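Local coordinates for PKS (Streptomyces albus, PDB 4OQJ), which probably catalyses the carbon-carbon bond-forming condensation that extends a polyketide chain with a carrier-protein-bound unit, as a ketosynthase domain of the oxazolomycin synthase, at residues P464-L469 / V678-F683; L477-A482 / T696-R701; A482-A487 / L526-G531; R492-S497 / V692-Y697. All blocks are in the same frame, centred on the assembly; numbering follows the deposited sequence.

Contact 1 (P464-L469 / V678-F683)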
loop_
_atom_site.group_PDB
_atom_site.type_symbol
_atom_site.label_atom_id
_atom_site.label_comp_id
_atom_site.label_asym_id
_atom_site.label_seq_id
_atom_site.Cartn_x
_atom_site.Cartn_y
_atom_site.Cartn_z
ATOM N N PRO A 464 47.180 1.398 -5.490
ATOM C CA PRO A 464 46.449 0.805 -6.617
ATOM C C PRO A 464 45.161 0.122 -6.165
ATOM O O PRO A 464 44.997 -0.153 -4.981
ATOM C CB PRO A 464 47.434 -0.214 -7.188
ATOM C CG PRO A 464 48.318 -0.583 -6.032
ATOM C CD PRO A 464 48.424 0.663 -5.183
ATOM N N ARG A 465 44.271 -0.139 -7.113
ATOM C CA ARG A 465 42.980 -0.757 -6.832
ATOM C C ARG A 465 42.641 -1.743 -7.920
ATOM O O ARG A 465 43.056 -1.590 -9.065
ATOM C CB ARG A 465 41.868 0.298 -6.730
ATOM C CG ARG A 465 41.980 1.212 -5.532
ATOM C CD ARG A 465 41.649 0.483 -4.246
ATOM N NE ARG A 465 41.857 1.313 -3.061
ATOM C CZ ARG A 465 41.354 1.041 -1.860
ATOM N NH1 ARG A 465 40.606 -0.040 -1.672
ATOM N NH2 ARG A 465 41.597 1.854 -0.842
ATOM N N LEU A 466 41.878 -2.755 -7.547
ATOM C CA LEU A 466 41.374 -3.733 -8.484
ATOM C C LEU A 466 39.949 -3.363 -8.873
ATOM O O LEU A 466 39.071 -3.347 -8.022
ATOM C CB LEU A 466 41.400 -5.141 -7.863
ATOM C CG LEU A 466 40.854 -6.259 -8.750
ATOM C CD1 LEU A 466 41.730 -6.426 -9.995
ATOM C CD2 LEU A 466 40.760 -7.552 -7.979
ATOM N N LEU A 467 39.733 -3.081 -10.152
ATOM C CA LEU A 467 38.398 -2.823 -10.691
ATOM C C LEU A 467 37.829 -4.096 -11.305
ATOM O O LEU A 467 38.489 -4.724 -12.133
ATOM C CB LEU A 467 38.459 -1.718 -11.741
ATOM C CG LEU A 467 39.125 -0.413 -11.310
ATOM C CD1 LEU A 467 39.009 0.614 -12.430
ATOM C CD2 LEU A 467 38.503 0.120 -10.023
ATOM N N VAL A 468 36.623 -4.486 -10.898
ATOM C CA VAL A 468 36.013 -5.699 -11.435
ATOM C C VAL A 468 34.686 -5.373 -12.136
ATOM O O VAL A 468 33.920 -4.515 -11.696
ATOM C CB VAL A 468 35.819 -6.767 -10.332
ATOM C CG1 VAL A 468 37.181 -7.195 -9.775
ATOM C CG2 VAL A 468 34.902 -6.263 -9.227
ATOM N N LEU A 469 34.474 -6.016 -13.279
ATOM C CA LEU A 469 33.260 -5.849 -14.072
ATOM C C LEU A 469 32.740 -7.225 -14.422
ATOM O O LEU A 469 33.527 -8.145 -14.662
ATOM C CB LEU A 469 33.532 -5.061 -15.360
ATOM C CG LEU A 469 33.652 -3.537 -15.311
ATOM C CD1 LEU A 469 34.901 -3.103 -14.585
ATOM C CD2 LEU A 469 33.669 -2.992 -16.729
ATOM N N VAL A 678 35.359 -14.785 -4.227
ATOM C CA VAL A 678 35.917 -13.729 -3.390
ATOM C C VAL A 678 34.800 -13.139 -2.546
ATOM O O VAL A 678 33.721 -12.851 -3.047
ATOM C CB VAL A 678 36.579 -12.600 -4.204
ATOM C CG1 VAL A 678 37.066 -11.485 -3.278
ATOM C CG2 VAL A 678 37.720 -13.131 -5.033
ATOM N N ASP A 679 35.059 -12.963 -1.263
ATOM C CA ASP A 679 34.106 -12.297 -0.408
ATOM C C ASP A 679 34.518 -10.843 -0.341
ATOM O O ASP A 679 35.377 -10.467 0.449
ATOM C CB ASP A 679 34.058 -12.928 0.980
ATOM C CG ASP A 679 32.933 -12.360 1.829
ATOM O OD1 ASP A 679 32.512 -11.206 1.575
ATOM O OD2 ASP A 679 32.470 -13.067 2.745
ATOM N N TRP A 680 33.898 -10.027 -1.181
ATOM C CA TRP A 680 34.307 -8.635 -1.309
ATOM C C TRP A 680 34.000 -7.829 -0.053
ATOM O O TRP A 680 34.639 -6.813 0.194
ATOM C CB TRP A 680 33.638 -8.012 -2.522
ATOM C CG TRP A 680 34.154 -8.581 -3.779
ATOM C CD1 TRP A 680 33.481 -9.384 -4.641
ATOM C CD2 TRP A 680 35.473 -8.409 -4.325
ATOM N NE1 TRP A 680 34.289 -9.714 -5.702
ATOM C CE2 TRP A 680 35.521 -9.132 -5.530
ATOM C CE3 TRP A 680 36.616 -7.713 -3.910
ATOM C CZ2 TRP A 680 36.670 -9.190 -6.327
ATOM C CZ3 TRP A 680 37.758 -7.764 -4.706
ATOM C CH2 TRP A 680 37.774 -8.501 -5.896
ATOM N N THR A 681 33.043 -8.290 0.749
ATOM C CA THR A 681 32.758 -7.629 2.017
ATOM C C THR A 681 33.937 -7.781 2.954
ATOM O O THR A 681 34.390 -6.804 3.566
ATOM C CB THR A 681 31.483 -8.178 2.682
ATOM O OG1 THR A 681 30.367 -7.864 1.853
ATOM C CG2 THR A 681 31.265 -7.542 4.049
ATOM N N VAL A 682 34.462 -8.997 3.055
ATOM C CA VAL A 682 35.645 -9.213 3.881
ATOM C C VAL A 682 36.844 -8.475 3.284
ATOM O O VAL A 682 37.657 -7.888 4.001
ATOM C CB VAL A 682 35.983 -10.713 4.024
ATOM C CG1 VAL A 682 37.252 -10.895 4.855
ATOM C CG2 VAL A 682 34.825 -11.455 4.671
ATOM N N PHE A 683 36.962 -8.511 1.964
ATOM C CA PHE A 683 38.082 -7.861 1.301
ATOM C C PHE A 683 38.181 -6.367 1.634
ATOM O O PHE A 683 39.283 -5.839 1.802
ATOM C CB PHE A 683 37.964 -8.038 -0.206
ATOM C CG PHE A 683 39.140 -7.524 -0.961
ATOM C CD1 PHE A 683 40.343 -8.219 -0.945
ATOM C CD2 PHE A 683 39.052 -6.354 -1.688
ATOM C CE1 PHE A 683 41.435 -7.752 -1.644
ATOM C CE2 PHE A 683 40.149 -5.878 -2.397
ATOM C CZ PHE A 683 41.336 -6.582 -2.374
#
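Leu466 and Val468, two residues of strand 465-469 on the same side of the chain, both rest against the six-membered ring of Trp680 at the start of helix 680-683. Just ahead of them Arg465 forms a salt bridge with Glu687, tying the strand to the chain beyond that helix. Leu466 has CG anti to the backbone N (chi1 178°), and this extends its methyl CD2 to the rim of the indole, 3.8 Å from Trp680 CH2 and near the ring plane; the two side chains meet at about a right angle. Leu467 turns to the other side of the sheet, toward Ala500. Val468 then offers CG1, which approaches the indole obliquely and stands 4.0 Å from Trp680 CZ2. Branched and aliphatic, both residues suit an edge strand pressed against a broad ring. The indole is held within its own segment too: Val678 CG1 lies 3.5 Å above the ring plane, over the centre, and Phe683 CE2 meets an edge, while Trp672 of helix 660-673 adds an edge-to-face partner. With no hydrogen bond between the segments and all three touching residues buried, cohesion here rests on dispersion and exclusion of water.

Contact 2 (L477-A482 / T696-R701)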
loop_
_atom_site.group_PDB
_atom_site.type_symbol
_atom_site.label_atom_id
_atom_site.label_comp_id
_atom_site.label_asym_id
_atom_site.label_seq_id
_atom_site.Cartn_x
_atom_site.Cartn_y
_atom_site.Cartn_z
ATOM N N LEU A 477 29.447 -7.127 -21.446
ATOM C CA LEU A 477 30.701 -6.857 -20.738
ATOM C C LEU A 477 31.513 -5.782 -21.466
ATOM O O LEU A 477 32.010 -4.831 -20.845
ATOM C CB LEU A 477 31.525 -8.143 -20.592
ATOM C CG LEU A 477 32.836 -8.043 -19.805
ATOM C CD1 LEU A 477 32.562 -7.693 -18.353
ATOM C CD2 LEU A 477 33.618 -9.347 -19.913
ATOM N N ASP A 478 31.619 -5.906 -22.786
ATOM C CA ASP A 478 32.312 -4.885 -23.578
ATOM C C ASP A 478 31.648 -3.515 -23.449
ATOM O O ASP A 478 32.340 -2.508 -23.247
ATOM C CB ASP A 478 32.388 -5.302 -25.048
ATOM C CG ASP A 478 33.414 -6.403 -25.293
ATOM O OD1 ASP A 478 34.315 -6.591 -24.441
ATOM O OD2 ASP A 478 33.319 -7.089 -26.335
ATOM N N THR A 479 30.314 -3.469 -23.547
ATOM C CA THR A 479 29.612 -2.206 -23.427
ATOM C C THR A 479 29.813 -1.611 -22.048
ATOM O O THR A 479 30.042 -0.408 -21.914
ATOM C CB THR A 479 28.086 -2.363 -23.690
ATOM O OG1 THR A 479 27.869 -2.899 -25.002
ATOM C CG2 THR A 479 27.367 -1.034 -23.569
ATOM N N ALA A 480 29.696 -2.446 -21.016
ATOM C CA ALA A 480 29.878 -1.972 -19.646
ATOM C C ALA A 480 31.292 -1.426 -19.443
ATOM O O ALA A 480 31.483 -0.424 -18.742
ATOM C CB ALA A 480 29.593 -3.090 -18.647
ATOM N N THR A 481 32.276 -2.097 -20.043
ATOM C CA THR A 481 33.665 -1.636 -19.999
ATOM C C THR A 481 33.820 -0.257 -20.664
ATOM O O THR A 481 34.436 0.655 -20.099
ATOM C CB THR A 481 34.590 -2.645 -20.674
ATOM O OG1 THR A 481 34.440 -3.922 -20.040
ATOM C CG2 THR A 481 36.076 -2.191 -20.582
ATOM N N ALA A 482 33.254 -0.103 -21.857
ATOM C CA ALA A 482 33.276 1.195 -22.542
ATOM C C ALA A 482 32.560 2.269 -21.721
ATOM O O ALA A 482 33.072 3.377 -21.567
ATOM C CB ALA A 482 32.648 1.069 -23.914
ATOM N N THR A 696 25.039 2.058 -15.261
ATOM C CA THR A 696 24.197 0.922 -14.907
ATOM C C THR A 696 24.239 -0.113 -16.030
ATOM O O THR A 696 24.831 0.136 -17.083
ATOM C CB THR A 696 22.761 1.395 -14.601
ATOM O OG1 THR A 696 22.255 2.229 -15.667
ATOM C CG2 THR A 696 22.778 2.210 -13.334
ATOM N N TYR A 697 23.661 -1.282 -15.784
ATOM C CA TYR A 697 23.825 -2.442 -16.651
ATOM C C TYR A 697 23.324 -2.198 -18.086
ATOM O O TYR A 697 22.268 -1.585 -18.284
ATOM C CB TYR A 697 23.091 -3.650 -16.049
ATOM C CG TYR A 697 23.442 -4.953 -16.742
ATOM C CD1 TYR A 697 24.537 -5.703 -16.331
ATOM C CD2 TYR A 697 22.701 -5.416 -17.824
ATOM C CE1 TYR A 697 24.877 -6.885 -16.967
ATOM C CE2 TYR A 697 23.032 -6.609 -18.467
ATOM C CZ TYR A 697 24.130 -7.337 -18.031
ATOM O OH TYR A 697 24.491 -8.518 -18.662
ATOM N N PRO A 698 24.089 -2.666 -19.098
ATOM C CA PRO A 698 23.653 -2.497 -20.491
ATOM C C PRO A 698 22.711 -3.627 -20.923
ATOM O O PRO A 698 23.101 -4.548 -21.642
ATOM C CB PRO A 698 24.963 -2.520 -21.269
ATOM C CG PRO A 698 25.850 -3.405 -20.464
ATOM C CD PRO A 698 25.474 -3.168 -19.017
ATOM N N PHE A 699 21.464 -3.542 -20.469
ATOM C CA PHE A 699 20.473 -4.572 -20.729
ATOM C C PHE A 699 20.401 -4.893 -22.207
ATOM O O PHE A 699 20.400 -3.991 -23.032
ATOM C CB PHE A 699 19.098 -4.126 -20.240
ATOM C CG PHE A 699 19.050 -3.825 -18.774
ATOM C CD1 PHE A 699 19.016 -4.849 -17.842
ATOM C CD2 PHE A 699 19.044 -2.515 -18.330
ATOM C CE1 PHE A 699 18.952 -4.569 -16.479
ATOM C CE2 PHE A 699 18.998 -2.230 -16.983
ATOM C CZ PHE A 699 18.953 -3.245 -16.059
ATOM N N GLU A 700 20.341 -6.173 -22.549
ATOM C CA GLU A 700 20.265 -6.544 -23.958
ATOM C C GLU A 700 18.941 -6.062 -24.529
ATOM O O GLU A 700 17.895 -6.291 -23.929
ATOM C CB GLU A 700 20.407 -8.062 -24.140
ATOM C CG GLU A 700 20.684 -8.463 -25.590
ATOM C CD GLU A 700 21.396 -9.797 -25.713
ATOM O OE1 GLU A 700 22.376 -10.018 -24.968
ATOM O OE2 GLU A 700 20.978 -10.615 -26.561
ATOM N N ARG A 701 18.980 -5.383 -25.671
ATOM C CA ARG A 701 17.745 -4.867 -26.278
ATOM C C ARG A 701 17.023 -5.923 -27.113
ATOM O O ARG A 701 16.975 -5.823 -28.342
ATOM C CB ARG A 701 18.033 -3.655 -27.169
ATOM C CG ARG A 701 18.591 -2.441 -26.459
ATOM C CD ARG A 701 19.060 -1.390 -27.473
ATOM N NE ARG A 701 17.953 -0.810 -28.239
ATOM C CZ ARG A 701 17.568 -1.202 -29.452
ATOM N NH1 ARG A 701 18.193 -2.188 -30.086
ATOM N NH2 ARG A 701 16.547 -0.596 -30.044
#
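Pro698 lays its ring against Thr479 and Ala480 on one turn of helix 477-482. The second segment approaches without regular secondary structure. Thr696 packs on helix 105-121, and Tyr697 follows with its backbone N bound to Glu119 of that helix and its hydroxyl to the backbone N of Asn472, which fixes the chain just before the proline. One face of the Tyr697 ring is covered by Pro698 CD, 3.5 Å above the plane and toward the rim. Pro698 itself is the centre of an inverse gamma turn, in which Phe699 N reaches Tyr697 O in a weak bond of 3.0 Å; proline, with its phi already restrained, fits that bend. Its CB sits 3.6 Å from Thr479 CG2, the threonine and the proline ring lying alongside each other but pointing opposite ways, and its CD is 4.1 Å from Ala480 CB. Thr479 places CG2 anti to the backbone N (OG1 chi1 -59°), giving the proline a methyl while OG1 bonds back to Ala475 O. The small Ala480 lets the ring come close to the helix backbone. Phe699 then turns to Tyr115 in an edge-to-face contact. The sequence Thr-Tyr-Pro-Phe, laid over the linker subdomain and on to the ketosynthase body, is typical of the tyrosine-proline-phenylalanine motif in the linker that wraps back along modular polyketide synthase ketosynthases.

Contact 3 (A482-A487 / L526-G531); sequences ADLARA and LALALG
Leu528 reaches from helix 526-530 to Leu484 and Ala485 of helix 482-487, and each part of it has its own neighbour. The first carbon, CB, stands 4.0 Å from Ala485 CB, where the two backbones are nearest: the CA atoms of Ala485 and Leu528 are 5.7 Å apart. Alanine suits this place because a single methyl group lets the helices approach so closely. Beyond CB, CG is anti to the carbonyl carbon (chi1 -67°), which carries the branch point away from the alanine and toward the sheet. Of the two terminal methyls it is CD1 that crosses, lying 3.7 Å from Leu484 CD2 and 4.1 Å from Leu484 CG, as the two leucines pass at a slant. Beyond the segments the same side chain touches Leu516 of strand 512-518, so it fills the angle between two helices and the sheet beneath them. One residue on, Ala529 takes the more exposed side of the seam, its backbone N 4.1 Å from Ala485 CB. On the far side of its helix Arg486 folds back to Asp483: Arg486 NH1 makes a salt bridge of 2.9 Å to Asp483 OD1, meeting it on the anti side and nearly in the guanidinium plane. Gly531 ends the second helix with positive phi, a conformation that glycine adopts easily. The helix axes come within 8.5 Å and run at 149° to each other, a near-antiparallel pair lying on one face of a three-stranded antiparallel sheet, as in the alpha/beta linker subdomain that flanks polyketide synthase ketosynthases.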
loop_
_atom_site.group_PDB
_atom_site.type_symbol
_atom_site.label_atom_id
_atom_site.label_comp_id
_atom_site.label_asym_id
_atom_site.label_seq_id
_atom_site.Cartn_x
_atom_site.Cartn_y
_atom_site.Cartn_z
ATOM N N ALA A 482 33.254 -0.103 -21.857
ATOM C CA ALA A 482 33.276 1.195 -22.542
ATOM C C ALA A 482 32.560 2.269 -21.721
ATOM O O ALA A 482 33.072 3.377 -21.567
ATOM C CB ALA A 482 32.648 1.069 -23.914
ATOM N N ASP A 483 31.388 1.940 -21.176
ATOM C CA ASP A 483 30.646 2.876 -20.332
ATOM C C ASP A 483 31.457 3.336 -19.124
ATOM O O ASP A 483 31.436 4.516 -18.768
ATOM C CB ASP A 483 29.332 2.251 -19.816
ATOM C CG ASP A 483 28.273 2.068 -20.907
ATOM O OD1 ASP A 483 28.398 2.671 -21.998
ATOM O OD2 ASP A 483 27.296 1.317 -20.656
ATOM N N LEU A 484 32.111 2.395 -18.441
ATOM C CA LEU A 484 32.885 2.750 -17.254
ATOM C C LEU A 484 34.068 3.620 -17.657
ATOM O O LEU A 484 34.381 4.607 -16.992
ATOM C CB LEU A 484 33.392 1.501 -16.522
ATOM C CG LEU A 484 34.216 1.807 -15.263
ATOM C CD1 LEU A 484 33.386 2.554 -14.240
ATOM C CD2 LEU A 484 34.808 0.540 -14.648
ATOM N N ALA A 485 34.728 3.229 -18.741
ATOM C CA ALA A 485 35.845 4.004 -19.291
ATOM C C ALA A 485 35.421 5.440 -19.521
ATOM O O ALA A 485 36.084 6.375 -19.071
ATOM C CB ALA A 485 36.322 3.395 -20.575
ATOM N N ARG A 486 34.286 5.591 -20.203
ATOM C CA ARG A 486 33.731 6.896 -20.519
ATOM C C ARG A 486 33.425 7.665 -19.252
ATOM O O ARG A 486 33.760 8.837 -19.137
ATOM C CB ARG A 486 32.463 6.743 -21.370
ATOM C CG ARG A 486 31.890 8.057 -21.920
ATOM C CD ARG A 486 30.686 7.828 -22.854
ATOM N NE ARG A 486 30.888 6.695 -23.766
ATOM C CZ ARG A 486 30.254 5.523 -23.685
ATOM N NH1 ARG A 486 29.344 5.297 -22.738
ATOM N NH2 ARG A 486 30.531 4.565 -24.564
ATOM N N ALA A 487 32.782 7.016 -18.288
ATOM C CA ALA A 487 32.419 7.714 -17.056
ATOM C C ALA A 487 33.685 8.148 -16.301
ATOM O O ALA A 487 33.719 9.193 -15.634
ATOM C CB ALA A 487 31.537 6.825 -16.174
ATOM N N LEU A 526 41.988 4.843 -19.480
ATOM C CA LEU A 526 42.724 4.544 -20.686
ATOM C C LEU A 526 42.872 3.043 -20.880
ATOM O O LEU A 526 42.548 2.521 -21.950
ATOM C CB LEU A 526 44.092 5.227 -20.641
ATOM C CG LEU A 526 44.967 4.995 -21.862
ATOM C CD1 LEU A 526 44.309 5.532 -23.122
ATOM C CD2 LEU A 526 46.307 5.639 -21.638
ATOM N N ALA A 527 43.341 2.360 -19.836
ATOM C CA ALA A 527 43.505 0.911 -19.865
ATOM C C ALA A 527 42.221 0.206 -20.287
ATOM O O ALA A 527 42.251 -0.688 -21.138
ATOM C CB ALA A 527 43.965 0.414 -18.510
ATOM N N LEU A 528 41.092 0.626 -19.714
ATOM C CA LEU A 528 39.799 0.026 -20.034
ATOM C C LEU A 528 39.399 0.277 -21.487
ATOM O O LEU A 528 38.827 -0.600 -22.148
ATOM C CB LEU A 528 38.712 0.561 -19.086
ATOM C CG LEU A 528 38.877 0.141 -17.624
ATOM C CD1 LEU A 528 37.907 0.884 -16.718
ATOM C CD2 LEU A 528 38.683 -1.358 -17.487
ATOM N N ALA A 529 39.701 1.465 -21.995
ATOM C CA ALA A 529 39.381 1.782 -23.384
ATOM C C ALA A 529 40.229 0.956 -24.360
ATOM O O ALA A 529 39.727 0.508 -25.391
ATOM C CB ALA A 529 39.573 3.258 -23.642
ATOM N N LEU A 530 41.497 0.731 -24.020
ATOM C CA LEU A 530 42.423 0.041 -24.929
ATOM C C LEU A 530 42.163 -1.471 -25.010
ATOM O O LEU A 530 42.293 -2.075 -26.078
ATOM C CB LEU A 530 43.875 0.295 -24.505
ATOM C CG LEU A 530 44.351 1.757 -24.409
ATOM C CD1 LEU A 530 45.871 1.861 -24.468
ATOM C CD2 LEU A 530 43.708 2.639 -25.473
ATOM N N GLY A 531 41.801 -2.081 -23.885
ATOM C CA GLY A 531 41.470 -3.496 -23.867
ATOM C C GLY A 531 42.675 -4.385 -24.108
ATOM O O GLY A 531 42.561 -5.483 -24.652
#

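Contact 4 (R492-S497 / V692-Y697); sequences RDLDLS and VPLPTY
Leu494 points at Val692 and Leu694 from across the interface, and its two methyls divide between them. With chi2 at 171°, CD1 is the extended end of the side chain and CD2 the side branch. The side branch faces the valine, Leu494 CD2 lying 4.3 Å from Val692 CG2; Leu494 CD1, the extended end, lies 4.5 Å from Leu694 CD2. Val692 directs its CB toward 492-497, whereas Leu694 sets out obliquely and only its end draws near, offering the branch CD2 while its own CD1 continues the chain away from CA. These are loose van der Waals contacts, with the CA atoms of Leu494 and Val692 8.6 Å apart, and a leucine is long enough to span that backbone separation and meet both residues with its two methyls. The join links the turn between helices 474-490 and 496-505 to the extended tail after helix 680-684. The tail's Val-Pro-Leu-Pro-Thr-Tyr sequence resembles the run that leads into the wrap-back linker of modular polyketide synthases, where prolines favour an open, extended backbone. Just past Leu494 the turn enters its helix through an N-cap: Asp495 OD1 accepts from Ser497 N at 3.2 Å, with the donor well above the carboxylate plane. Aspartate suits this position, since its short side chain can bend back to an amide N-H at the helix start. On the tail, Val692 N is bound by Thr502 OG1 of the same capped helix, and Pro695 O receives a hydrogen bond from Arg507 NH2.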
loop_
_atom_site.group_PDB
_atom_site.type_symbol
_atom_site.label_atom_id
_atom_site.label_comp_id
_atom_site.label_asym_id
_atom_site.label_seq_id
_atom_site.Cartn_x
_atom_site.Cartn_y
_atom_site.Cartn_z
ATOM N N ARG A 492 37.220 13.288 -13.210
ATOM C CA ARG A 492 38.537 12.997 -12.649
ATOM C C ARG A 492 38.508 13.041 -11.119
ATOM O O ARG A 492 39.349 12.430 -10.454
ATOM C CB ARG A 492 39.575 13.988 -13.188
ATOM N N ASP A 493 37.529 13.760 -10.574
ATOM C CA ASP A 493 37.386 13.923 -9.128
ATOM C C ASP A 493 36.953 12.637 -8.419
ATOM O O ASP A 493 37.058 12.546 -7.196
ATOM C CB ASP A 493 36.377 15.034 -8.819
ATOM N N LEU A 494 36.453 11.659 -9.176
ATOM C CA LEU A 494 36.069 10.372 -8.597
ATOM C C LEU A 494 37.249 9.777 -7.849
ATOM O O LEU A 494 38.382 9.828 -8.321
ATOM C CB LEU A 494 35.594 9.390 -9.673
ATOM C CG LEU A 494 34.151 9.500 -10.170
ATOM C CD1 LEU A 494 33.932 8.599 -11.383
ATOM C CD2 LEU A 494 33.170 9.140 -9.064
ATOM N N ASP A 495 36.982 9.231 -6.671
ATOM C CA ASP A 495 37.997 8.512 -5.914
ATOM C C ASP A 495 38.088 7.068 -6.421
ATOM O O ASP A 495 37.096 6.345 -6.411
ATOM C CB ASP A 495 37.657 8.547 -4.423
ATOM C CG ASP A 495 38.798 8.081 -3.547
ATOM O OD1 ASP A 495 39.746 7.447 -4.064
ATOM O OD2 ASP A 495 38.744 8.351 -2.330
ATOM N N LEU A 496 39.271 6.639 -6.857
ATOM C CA LEU A 496 39.442 5.279 -7.380
ATOM C C LEU A 496 38.949 4.221 -6.387
ATOM O O LEU A 496 38.399 3.187 -6.776
ATOM C CB LEU A 496 40.909 5.016 -7.716
ATOM C CG LEU A 496 41.177 3.668 -8.374
ATOM C CD1 LEU A 496 40.517 3.608 -9.744
ATOM C CD2 LEU A 496 42.677 3.394 -8.464
ATOM N N SER A 497 39.158 4.499 -5.102
ATOM C CA SER A 497 38.708 3.634 -4.021
ATOM C C SER A 497 37.212 3.383 -4.104
ATOM O O SER A 497 36.745 2.239 -4.072
ATOM C CB SER A 497 39.043 4.268 -2.679
ATOM O OG SER A 497 40.411 4.108 -2.386
ATOM N N VAL A 692 29.195 5.135 -4.861
ATOM C CA VAL A 692 29.003 6.297 -5.742
ATOM C C VAL A 692 28.303 5.886 -7.032
ATOM O O VAL A 692 28.442 4.736 -7.473
ATOM C CB VAL A 692 30.345 6.978 -6.087
ATOM C CG1 VAL A 692 31.033 7.479 -4.822
ATOM C CG2 VAL A 692 31.283 6.012 -6.832
ATOM N N PRO A 693 27.569 6.823 -7.655
ATOM C CA PRO A 693 26.912 6.526 -8.933
ATOM C C PRO A 693 27.888 6.179 -10.052
ATOM O O PRO A 693 28.784 6.964 -10.340
ATOM C CB PRO A 693 26.165 7.830 -9.258
ATOM C CG PRO A 693 26.018 8.525 -7.968
ATOM C CD PRO A 693 27.240 8.177 -7.177
ATOM N N LEU A 694 27.712 5.011 -10.663
ATOM C CA LEU A 694 28.490 4.613 -11.832
ATOM C C LEU A 694 27.496 4.141 -12.885
ATOM O O LEU A 694 26.322 3.979 -12.570
ATOM C CB LEU A 694 29.478 3.510 -11.485
ATOM C CG LEU A 694 30.536 3.867 -10.444
ATOM C CD1 LEU A 694 31.258 2.625 -9.992
ATOM C CD2 LEU A 694 31.525 4.860 -11.017
ATOM N N PRO A 695 27.947 3.928 -14.134
ATOM C CA PRO A 695 26.952 3.534 -15.140
ATOM C C PRO A 695 26.259 2.234 -14.765
ATOM O O PRO A 695 26.835 1.432 -14.032
ATOM C CB PRO A 695 27.775 3.376 -16.415
ATOM C CG PRO A 695 28.961 4.312 -16.212
ATOM C CD PRO A 695 29.268 4.212 -14.738
ATOM N N THR A 696 25.039 2.058 -15.261
ATOM C CA THR A 696 24.197 0.922 -14.907
ATOM C C THR A 696 24.239 -0.113 -16.030
ATOM O O THR A 696 24.831 0.136 -17.083
ATOM C CB THR A 696 22.761 1.395 -14.601
ATOM O OG1 THR A 696 22.255 2.229 -15.667
ATOM C CG2 THR A 696 22.778 2.210 -13.334
ATOM N N TYR A 697 23.661 -1.282 -15.784
ATOM C CA TYR A 697 23.825 -2.442 -16.651
ATOM C C TYR A 697 23.324 -2.198 -18.086
ATOM O O TYR A 697 22.268 -1.585 -18.284
ATOM C CB TYR A 697 23.091 -3.650 -16.049
ATOM C CG TYR A 697 23.442 -4.953 -16.742
ATOM C CD1 TYR A 697 24.537 -5.703 -16.331
ATOM C CD2 TYR A 697 22.701 -5.416 -17.824
ATOM C CE1 TYR A 697 24.877 -6.885 -16.967
ATOM C CE2 TYR A 697 23.032 -6.609 -18.467
ATOM C CZ TYR A 697 24.130 -7.337 -18.031
ATOM O OH TYR A 697 24.491 -8.518 -18.662
#

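Strand 465-471 and helix 474-490 follow each other in the chain and bring contacts 1 to 3 together; contact 4 joins through helix 496-505, which comes next. Contact 1 lies on one face of the three-stranded sheet; Leu469 turns to the other face, where its CD1 is 3.6 Å from Leu484 CD2 of contact 3. Contacts 2 and 3 share Ala482, have centres 12 Å apart, and meet where Thr481 CG2 lies 3.5 Å from Leu528 O. Contacts 2 and 4 use overlapping parts of one tail, sharing Thr696 and Tyr697; Pro695 CG of contact 4 packs 3.6 Å from Ala487 CB of contact 3. The potassium-binding residues Ser292 and Lys294 belong to none of these segments.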